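Local coordinates for TIR domain-containing adapter molecule 1 (Homo sapiens, PDB 4BSX), which is an adaptor of Toll-like receptor signalling that leads to interferon-beta induction, its N-terminal helical domain structurally resembling IFIT proteins, at residues K25-Y28 / L29-K32; L111-A114 / S115-D118; M69-V72 / A73-V76. The protein carries 2 engineered substitutions. All blocks are in the same frame, centred on the assembly; numbering follows the deposited sequence.

Contact 1 of 3, residues K25-Y28 / L29-K32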
ATOM      1  N   LYS A  25      11.676  14.369   1.311  1.00 17.35           N
ATOM      2  CA  LYS A  25      10.571  13.543   1.850  1.00 16.05           C
ATOM      3  C   LYS A  25      10.644  12.039   1.546  1.00 11.08           C
ATOM      4  O   LYS A  25      10.451  11.211   2.444  1.00 15.32           O
ATOM      5  CB  LYS A  25       9.213  14.074   1.418  1.00 13.08           C
ATOM      6  CG  LYS A  25       8.093  13.471   2.193  1.00 14.31           C
ATOM      7  CD  LYS A  25       8.151  13.743   3.709  1.00 20.00           C
ATOM      8  CE  LYS A  25       8.206  15.207   4.099  1.00 18.32           C
ATOM      9  NZ  LYS A  25       6.903  15.889   4.022  1.00 42.12           N
ATOM     10  N   LEU A  26      10.978  11.645   0.330  1.00  7.36           N
ATOM     11  CA  LEU A  26      11.172  10.219   0.094  1.00 10.74           C
ATOM     12  C   LEU A  26      12.313   9.611   0.927  1.00  8.05           C
ATOM     13  O   LEU A  26      12.179   8.544   1.505  1.00  8.69           O
ATOM     14  CB  LEU A  26      11.414   9.944  -1.379  1.00 13.89           C
ATOM     15  CG  LEU A  26      10.236  10.218  -2.324  1.00 17.15           C
ATOM     16  CD1 LEU A  26      10.666   9.874  -3.742  1.00 12.94           C
ATOM     17  CD2 LEU A  26       9.001   9.438  -1.914  1.00 15.65           C
ATOM     18  N   LEU A  27      13.451  10.285   0.961  1.00  9.26           N
ATOM     19  CA  LEU A  27      14.534   9.904   1.856  1.00  9.68           C
ATOM     20  C   LEU A  27      14.049   9.783   3.320  1.00  7.96           C
ATOM     21  O   LEU A  27      14.318   8.787   3.973  1.00  7.73           O
ATOM     22  CB  LEU A  27      15.718  10.885   1.737  1.00 12.49           C
ATOM     23  CG  LEU A  27      16.511  10.688   0.424  1.00 10.49           C
ATOM     24  CD1 LEU A  27      17.420  11.837   0.094  1.00 13.65           C
ATOM     25  CD2 LEU A  27      17.306   9.352   0.452  1.00  9.94           C
ATOM     26  N   TYR A  28      13.297  10.768   3.788  1.00  7.51           N
ATOM     27  CA  TYR A  28      12.637  10.716   5.082  1.00 10.91           C
ATOM     28  C   TYR A  28      11.808   9.446   5.242  1.00 11.40           C
ATOM     29  O   TYR A  28      11.986   8.729   6.213  1.00  7.04           O
ATOM     30  CB  TYR A  28      11.738  11.933   5.269  1.00 18.60           C
ATOM     31  CG  TYR A  28      10.893  11.855   6.522  1.00 13.75           C
ATOM     32  CD1 TYR A  28      11.492  11.867   7.802  1.00 16.87           C
ATOM     33  CD2 TYR A  28       9.493  11.744   6.447  1.00 20.59           C
ATOM     34  CE1 TYR A  28      10.705  11.781   8.988  1.00  9.30           C
ATOM     35  CE2 TYR A  28       8.690  11.655   7.637  1.00 10.79           C
ATOM     36  CZ  TYR A  28       9.309  11.680   8.873  1.00 18.60           C
ATOM     37  OH  TYR A  28       8.519  11.604   9.989  1.00 25.72           O
ATOM     38  N   LEU A  29      10.936   9.128   4.268  1.00 14.50           N
ATOM     39  CA  LEU A  29      10.123   7.902   4.348  1.00  7.36           C
ATOM     40  C   LEU A  29      10.953   6.616   4.290  1.00 10.86           C
ATOM     41  O   LEU A  29      10.707   5.659   5.050  1.00  9.43           O
ATOM     42  CB  LEU A  29       9.031   7.904   3.299  1.00  6.32           C
ATOM     43  CG  LEU A  29       8.049   9.047   3.587  1.00 10.87           C
ATOM     44  CD1 LEU A  29       6.973   9.224   2.506  1.00 18.83           C
ATOM     45  CD2 LEU A  29       7.351   8.823   4.925  1.00 12.69           C
ATOM     46  N   LYS A  30      11.951   6.593   3.426  1.00  7.60           N
ATOM     47  CA  LYS A  30      12.842   5.439   3.350  1.00  7.51           C
ATOM     48  C   LYS A  30      13.503   5.173   4.732  1.00 12.90           C
ATOM     49  O   LYS A  30      13.611   4.023   5.178  1.00 11.13           O
ATOM     50  CB  LYS A  30      13.919   5.684   2.266  1.00 11.25           C
ATOM     51  CG  LYS A  30      15.151   4.788   2.392  1.00 11.17           C
ATOM     52  CD  LYS A  30      16.325   5.197   1.458  1.00  8.67           C
ATOM     53  CE  LYS A  30      17.514   4.220   1.652  1.00 13.02           C
ATOM     54  NZ  LYS A  30      18.649   4.470   0.736  1.00 15.28           N
ATOM     55  N   HIS A  31      13.983   6.228   5.386  1.00  8.82           N
ATOM     56  CA  HIS A  31      14.768   6.047   6.585  1.00  7.85           C
ATOM     57  C   HIS A  31      13.823   5.619   7.726  1.00 13.59           C
ATOM     58  O   HIS A  31      14.160   4.752   8.541  1.00 14.47           O
ATOM     59  CB  HIS A  31      15.476   7.366   6.949  1.00  8.57           C
ATOM     60  CG  HIS A  31      16.506   7.827   5.949  1.00 10.28           C
ATOM     61  ND1 HIS A  31      17.419   6.985   5.360  1.00 10.94           N
ATOM     62  CD2 HIS A  31      16.756   9.062   5.461  1.00  7.16           C
ATOM     63  CE1 HIS A  31      18.195   7.684   4.544  1.00  9.33           C
ATOM     64  NE2 HIS A  31      17.803   8.937   4.581  1.00 14.98           N
ATOM     65  N   LYS A  32      12.652   6.257   7.753  1.00  6.27           N
ATOM     66  CA  LYS A  32      11.607   6.058   8.761  1.00 16.07           C
ATOM     67  C   LYS A  32      10.805   4.758   8.628  1.00 14.12           C
ATOM     68  O   LYS A  32      10.495   4.122   9.615  1.00  9.07           O
ATOM     69  CB  LYS A  32      10.614   7.217   8.678  1.00 14.44           C
ATOM     70  CG  LYS A  32       9.505   7.161   9.668  1.00 18.29           C
ATOM     71  CD  LYS A  32       8.681   8.434   9.567  1.00 19.75           C
ATOM     72  CE  LYS A  32       7.494   8.412  10.510  1.00 16.49           C
ATOM     73  NZ  LYS A  32       6.732   9.685  10.566  1.00 30.48           N
TER
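Lys32 NZ is gripped twice: it donates to Tyr28 OH at 2.7 Å and forms a salt bridge with Glu109, which lies in the loop after helix 96-108. The Tyr28-Lys32 pair is an i/i+4 contact on one side of helix 23-33, in the all-helical N-terminal domain of TRIF. Both side chains leave the helix with CG anti to the backbone N (chi1 173° for Tyr28, -179° for Lys32), which sends both out on the same side, one turn apart, where their ends can meet. The lysine chain stays extended beyond CG and slants across the phenol, its CD lying 3.4 Å from Tyr28 CZ, while its ammonium group reaches the hydroxyl. Apolar methylenes thus pack against the ring and the charge sits at its polar end; Glu109, touching Tyr28 as well, probably helps to fix the ammonium there. Near the root of the ring, Leu29 crosses it at a slant, its CD2 3.9 Å from Tyr28 CD2. That leucine is buried, packing on Val50 of helix 43-53 and on Leu111, whereas Tyr28 is exposed, so the pair marks the border between interior and surface. Lys30 is just as extended, but its end leads away from the preceding turn to a hydrogen bond with Gln56. Beneath the side chains the alpha-helical i to i+4 pattern is regular: Leu29 N donates to Lys25 O at 2.8 Å, and Lys30 N reaches Leu26 O at 2.7 Å with an N-H...O angle of 168°. Lys32 N, two residues after Lys30, closes on Tyr28 O at 3.0 Å.

Contact 2 of 3, residues L111-A114 / S115-D118. Engineered in segment 115-118: Met116 (natural residue Leu).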
ATOM      1  N   LEU A 111       0.926  13.643   3.117  1.00 15.02           N
ATOM      2  CA  LEU A 111       1.249  13.682   1.696  1.00 14.23           C
ATOM      3  C   LEU A 111       0.013  13.684   0.814  1.00 17.76           C
ATOM      4  O   LEU A 111       0.124  13.836  -0.419  1.00 22.90           O
ATOM      5  CB  LEU A 111       2.136  12.503   1.320  1.00 20.59           C
ATOM      6  CG  LEU A 111       3.437  12.345   2.103  1.00 21.24           C
ATOM      7  CD1 LEU A 111       4.318  11.306   1.443  1.00 17.25           C
ATOM      8  CD2 LEU A 111       4.192  13.664   2.239  1.00 21.29           C
ATOM      9  N   CYS A 112      -1.146  13.482   1.445  1.00 16.66           N
ATOM     10  CA  CYS A 112      -2.459  13.536   0.780  1.00 25.04           C
ATOM     11  C   CYS A 112      -3.594  13.779   1.797  1.00 18.46           C
ATOM     12  O   CYS A 112      -3.431  13.561   2.987  1.00 23.41           O
ATOM     13  CB  CYS A 112      -2.736  12.247   0.012  1.00 21.63           C
ATOM     14  SG  CYS A 112      -3.331  10.940   1.070  1.00 22.81           S
ATOM     15  N   PRO A 113      -4.753  14.261   1.328  1.00 29.87           N
ATOM     16  CA  PRO A 113      -5.851  14.568   2.258  1.00 21.36           C
ATOM     17  C   PRO A 113      -6.484  13.331   2.873  1.00 24.50           C
ATOM     18  O   PRO A 113      -6.494  12.269   2.246  1.00 25.62           O
ATOM     19  CB  PRO A 113      -6.868  15.291   1.384  1.00 23.22           C
ATOM     20  CG  PRO A 113      -6.526  14.905   0.003  1.00 28.49           C
ATOM     21  CD  PRO A 113      -5.061  14.674  -0.051  1.00 21.91           C
ATOM     22  N   ALA A 114      -6.989  13.481   4.095  1.00 16.50           N
ATOM     23  CA  ALA A 114      -7.568  12.386   4.848  1.00 21.11           C
ATOM     24  C   ALA A 114      -8.821  11.836   4.164  1.00 30.07           C
ATOM     25  O   ALA A 114      -9.206  10.686   4.381  1.00 29.05           O
ATOM     26  CB  ALA A 114      -7.910  12.833   6.233  1.00 18.33           C
ATOM     27  N   SER A 115      -9.452  12.663   3.344  1.00 25.03           N
ATOM     28  CA  SER A 115     -10.635  12.255   2.635  1.00 28.45           C
ATOM     29  C   SER A 115     -10.273  11.155   1.635  1.00 31.60           C
ATOM     30  O   SER A 115     -11.128  10.357   1.261  1.00 30.45           O
ATOM     31  CB  SER A 115     -11.261  13.448   1.904  1.00 23.25           C
ATOM     32  OG  SER A 115     -10.583  13.726   0.701  1.00 34.80           O
HETATM   33  N   MSE A 116      -9.014  11.113   1.194  1.00 29.53           N
HETATM   34  CA  MSE A 116      -8.597  10.091   0.223  1.00 20.96           C
HETATM   35  C   MSE A 116      -8.427   8.746   0.924  1.00 19.66           C
HETATM   36  O   MSE A 116      -8.748   7.708   0.361  1.00 22.92           O
HETATM   37  CB  MSE A 116      -7.308  10.469  -0.521  1.00 25.90           C
HETATM   38  CG  MSE A 116      -7.467  11.421  -1.741  1.00 41.64           C
HETATM   39 SE   MSE A 116      -8.886  10.920  -3.052  1.00 82.31          SE
HETATM   40  CE  MSE A 116     -10.441  11.881  -2.291  1.00 38.99           C
ATOM     41  N   ARG A 117      -7.956   8.769   2.164  1.00 18.45           N
ATOM     42  CA  ARG A 117      -7.948   7.558   2.972  1.00 19.17           C
ATOM     43  C   ARG A 117      -9.350   6.997   3.164  1.00 19.97           C
ATOM     44  O   ARG A 117      -9.529   5.783   3.175  1.00 15.96           O
ATOM     45  CB  ARG A 117      -7.376   7.847   4.343  1.00 19.82           C
ATOM     46  CG  ARG A 117      -7.427   6.644   5.286  1.00 27.04           C
ATOM     47  CD  ARG A 117      -7.208   7.078   6.710  1.00 29.79           C
ATOM     48  NE  ARG A 117      -8.209   8.070   7.057  1.00 33.71           N
ATOM     49  CZ  ARG A 117      -8.014   9.082   7.891  1.00 35.43           C
ATOM     50  NH1 ARG A 117      -6.843   9.235   8.507  1.00 31.82           N
ATOM     51  NH2 ARG A 117      -9.009   9.937   8.104  1.00 38.07           N
ATOM     52  N   ASP A 118     -10.322   7.889   3.366  1.00 20.86           N
ATOM     53  CA  ASP A 118     -11.696   7.505   3.698  1.00 20.45           C
ATOM     54  C   ASP A 118     -12.308   6.794   2.512  1.00 19.09           C
ATOM     55  O   ASP A 118     -12.916   5.720   2.632  1.00 19.71           O
ATOM     56  CB  ASP A 118     -12.541   8.754   4.008  1.00 24.88           C
ATOM     57  CG  ASP A 118     -12.230   9.367   5.371  1.00 27.35           C
ATOM     58  OD1 ASP A 118     -11.504   8.749   6.182  1.00 29.10           O
ATOM     59  OD2 ASP A 118     -12.751  10.461   5.650  1.00 30.84           O
TER
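Pro113 and Met116 lie side by side and point the same way, Pro113 CG resting 4.0 Å from Met116 CG. Met116 is an engineered selenomethionine in place of the natural leucine. Its chain bends at chi2 and chi3, which carries the selenium end away from the proline, while the residue also touches Tyr103 of helix 96-108. Cys112 approaches the same residue from farther back, with SG 4.3 Å from Met116 CB; its side chain also packs on Tyr103 and Leu106, and on Ile17 of helix 11-19.

One residue further along the same turn, Ala114 meets Arg117. The Arg117 chain sets out with CG anti to the backbone N (chi1 176°) and bends at chi3, bringing one face of the guanidinium over the Ala114 methyl, whose CB is 3.6 Å from NH2. In the plane of that group, at its edge, stands Asp118 OD1: Arg117 NE and NH2 both point to it in weak hydrogen bonds, the NH2 arm to OD1, 3.4 Å, also counting as a salt bridge. The carboxylate's other oxygen, OD2, has a weak bond from Trp149, and both charged side chains touch Cys147, joining this surface to helix 136-147.

The backbone turns with them. Met116 N donates to Pro113 O at 3.0 Å, coming from well above the carbonyl plane, and Asp118 N follows to Ala114 O at 3.2 Å. A loop tightening into its first i to i+4 bond, with a proline just ahead, is the arrangement of a helix N terminus, here that of helix 114-130.

Contact 3 of 3, residues M69-V72 / A73-V76. Engineered in segment 69-72: Met69 (natural residue Ala).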
HETATM    1  N   MSE A  69       5.001 -13.654   0.255  1.00 18.89           N
HETATM    2  CA  MSE A  69       3.817 -14.378   0.660  1.00 20.49           C
HETATM    3  C   MSE A  69       2.573 -13.516   0.463  1.00 21.75           C
HETATM    4  O   MSE A  69       1.457 -14.037   0.342  1.00 22.28           O
HETATM    5  CB  MSE A  69       3.970 -14.785   2.122  1.00 25.21           C
HETATM    6  CG  MSE A  69       4.981 -15.916   2.331  1.00 45.60           C
HETATM    7 SE   MSE A  69       4.530 -17.473   1.201  1.00 63.00          SE
HETATM    8  CE  MSE A  69       6.197 -17.722   0.241  1.00 28.45           C
ATOM      9  N   ASP A  70       2.760 -12.197   0.431  1.00 15.57           N
ATOM     10  CA  ASP A  70       1.650 -11.277   0.224  1.00 13.59           C
ATOM     11  C   ASP A  70       1.410 -11.014  -1.277  1.00 24.38           C
ATOM     12  O   ASP A  70       2.330 -10.603  -2.011  1.00 17.83           O
ATOM     13  CB  ASP A  70       1.889  -9.957   0.954  1.00 15.66           C
ATOM     14  CG  ASP A  70       0.768  -8.955   0.718  1.00 17.93           C
ATOM     15  OD1 ASP A  70      -0.325  -9.162   1.277  1.00 27.35           O
ATOM     16  OD2 ASP A  70       0.960  -7.984  -0.037  1.00 16.16           O
ATOM     17  N   ALA A  71       0.169 -11.254  -1.713  1.00 18.49           N
ATOM     18  CA  ALA A  71      -0.187 -11.245  -3.124  1.00 20.51           C
ATOM     19  C   ALA A  71      -0.015  -9.865  -3.725  1.00 20.73           C
ATOM     20  O   ALA A  71       0.412  -9.736  -4.882  1.00 16.22           O
ATOM     21  CB  ALA A  71      -1.648 -11.742  -3.329  1.00 21.32           C
ATOM     22  N   VAL A  72      -0.335  -8.831  -2.945  1.00 16.82           N
ATOM     23  CA  VAL A  72      -0.192  -7.468  -3.442  1.00 17.34           C
ATOM     24  C   VAL A  72       1.313  -7.129  -3.567  1.00 14.42           C
ATOM     25  O   VAL A  72       1.730  -6.482  -4.537  1.00 13.60           O
ATOM     26  CB  VAL A  72      -0.950  -6.441  -2.562  1.00 10.68           C
ATOM     27  CG1 VAL A  72      -0.735  -5.019  -3.076  1.00 13.25           C
ATOM     28  CG2 VAL A  72      -2.426  -6.753  -2.514  1.00  9.64           C
ATOM     29  N   ALA A  73       2.123  -7.572  -2.608  1.00 12.68           N
ATOM     30  CA  ALA A  73       3.573  -7.342  -2.702  1.00 19.81           C
ATOM     31  C   ALA A  73       4.150  -8.034  -3.956  1.00 16.63           C
ATOM     32  O   ALA A  73       5.101  -7.535  -4.568  1.00  8.78           O
ATOM     33  CB  ALA A  73       4.288  -7.827  -1.453  1.00 11.95           C
ATOM     34  N   ARG A  74       3.564  -9.175  -4.313  1.00 13.13           N
ATOM     35  CA  ARG A  74       3.985  -9.933  -5.479  1.00 15.30           C
ATOM     36  C   ARG A  74       3.646  -9.189  -6.769  1.00 13.53           C
ATOM     37  O   ARG A  74       4.480  -9.095  -7.678  1.00 11.33           O
ATOM     38  CB  ARG A  74       3.321 -11.309  -5.465  1.00 19.81           C
ATOM     39  CG  ARG A  74       3.943 -12.266  -4.493  1.00 16.16           C
ATOM     40  CD  ARG A  74       3.593 -13.707  -4.843  1.00 19.02           C
ATOM     41  NE  ARG A  74       2.159 -13.987  -4.864  1.00 16.09           N
ATOM     42  CZ  ARG A  74       1.417 -14.349  -3.806  1.00 23.83           C
ATOM     43  NH1 ARG A  74       1.939 -14.434  -2.594  1.00 16.10           N
ATOM     44  NH2 ARG A  74       0.118 -14.597  -3.957  1.00 16.65           N
ATOM     45  N   LEU A  75       2.413  -8.678  -6.839  1.00 16.18           N
ATOM     46  CA  LEU A  75       1.972  -7.842  -7.943  1.00 13.68           C
ATOM     47  C   LEU A  75       2.875  -6.602  -8.119  1.00 11.42           C
ATOM     48  O   LEU A  75       3.206  -6.215  -9.236  1.00 13.71           O
ATOM     49  CB  LEU A  75       0.535  -7.392  -7.710  1.00 15.45           C
ATOM     50  CG  LEU A  75      -0.117  -6.670  -8.916  1.00 25.72           C
ATOM     51  CD1 LEU A  75      -0.699  -7.704  -9.921  1.00 15.87           C
ATOM     52  CD2 LEU A  75      -1.212  -5.679  -8.502  1.00 24.96           C
ATOM     53  N   VAL A  76       3.233  -5.962  -7.009  1.00 13.50           N
ATOM     54  CA  VAL A  76       4.173  -4.826  -7.028  1.00 10.48           C
ATOM     55  C   VAL A  76       5.574  -5.232  -7.511  1.00  9.55           C
ATOM     56  O   VAL A  76       6.183  -4.547  -8.318  1.00 15.77           O
ATOM     57  CB  VAL A  76       4.233  -4.105  -5.666  1.00 11.45           C
ATOM     58  CG1 VAL A  76       5.400  -3.119  -5.641  1.00  7.68           C
ATOM     59  CG2 VAL A  76       2.914  -3.382  -5.405  1.00 19.01           C
TER
HETATM   60  O   HOH W   1      -0.816 -15.259  -1.338  1.00 20.04           O
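The Arg74 guanidinium lies flat over the backbone of Ala71, whose CA sits 3.4 Å above its plane and over its centre. The Ala71 methyl is beside the same group, with CB 3.4 Å from Arg74 NH2, and Asp70 C lies over that face too. At the edge, near the plane, Arg74 NH1 meets Met69 O at 3.0 Å, but at an N-H...O angle of 129° this bond is weak. A water in the guanidinium plane makes a second link, accepting from NH2 and donating to the same Met69 O. NH1 has its stronger partner in Lys68 O, and NE is paired with Glu90 in a salt bridge, so the flat group is pinned along its edges too. The chain turns back to reach this place through a bend at chi3 (-59°), folding the guanidinium toward the start of its own helix. Met69 is an engineered selenomethionine, alanine in the natural sequence, and takes part through its backbone carbonyl.

Asp70 works on another flank of the turn. Its carboxylate reaches forward: Asp70 OD2 accepts from Ala73 N at 2.9 Å, on its anti side and somewhat out of the carboxylate plane, and Ala73 CB packs 3.6 Å from the same oxygen. Asp70 O meanwhile receives Arg74 N in the carbonyl plane at 3.0 Å. Leu75 N and Val76 N then continue to Ala71 O and Val72 O, while Val72 and Val76 pack on Leu45 of helix 43-53. An aspartate accepting from the amide three residues on is the classic N-cap, and here it starts helix 71-79.

Along the chain the three contacts come in series, contact 1 first, then contact 3, then contact 2; none nests in or crosses another, and each is a turn of continuous backbone that closes no long loop. Contact 1 lies within helix 23-33, contact 3 starts helix 71-79, and contact 2 starts helix 114-130. Contacts 1 and 2 touch through Leu111, whose CD1 is 3.5 Å from Leu29 CD1, joining helix 23-33 to the loop before helix 114-130. Contact 3 stands apart, its nearest atoms about 14 Å from contact 1 and about 15 Å from contact 2. Helix 43-53 packs against both contact 1 and contact 3.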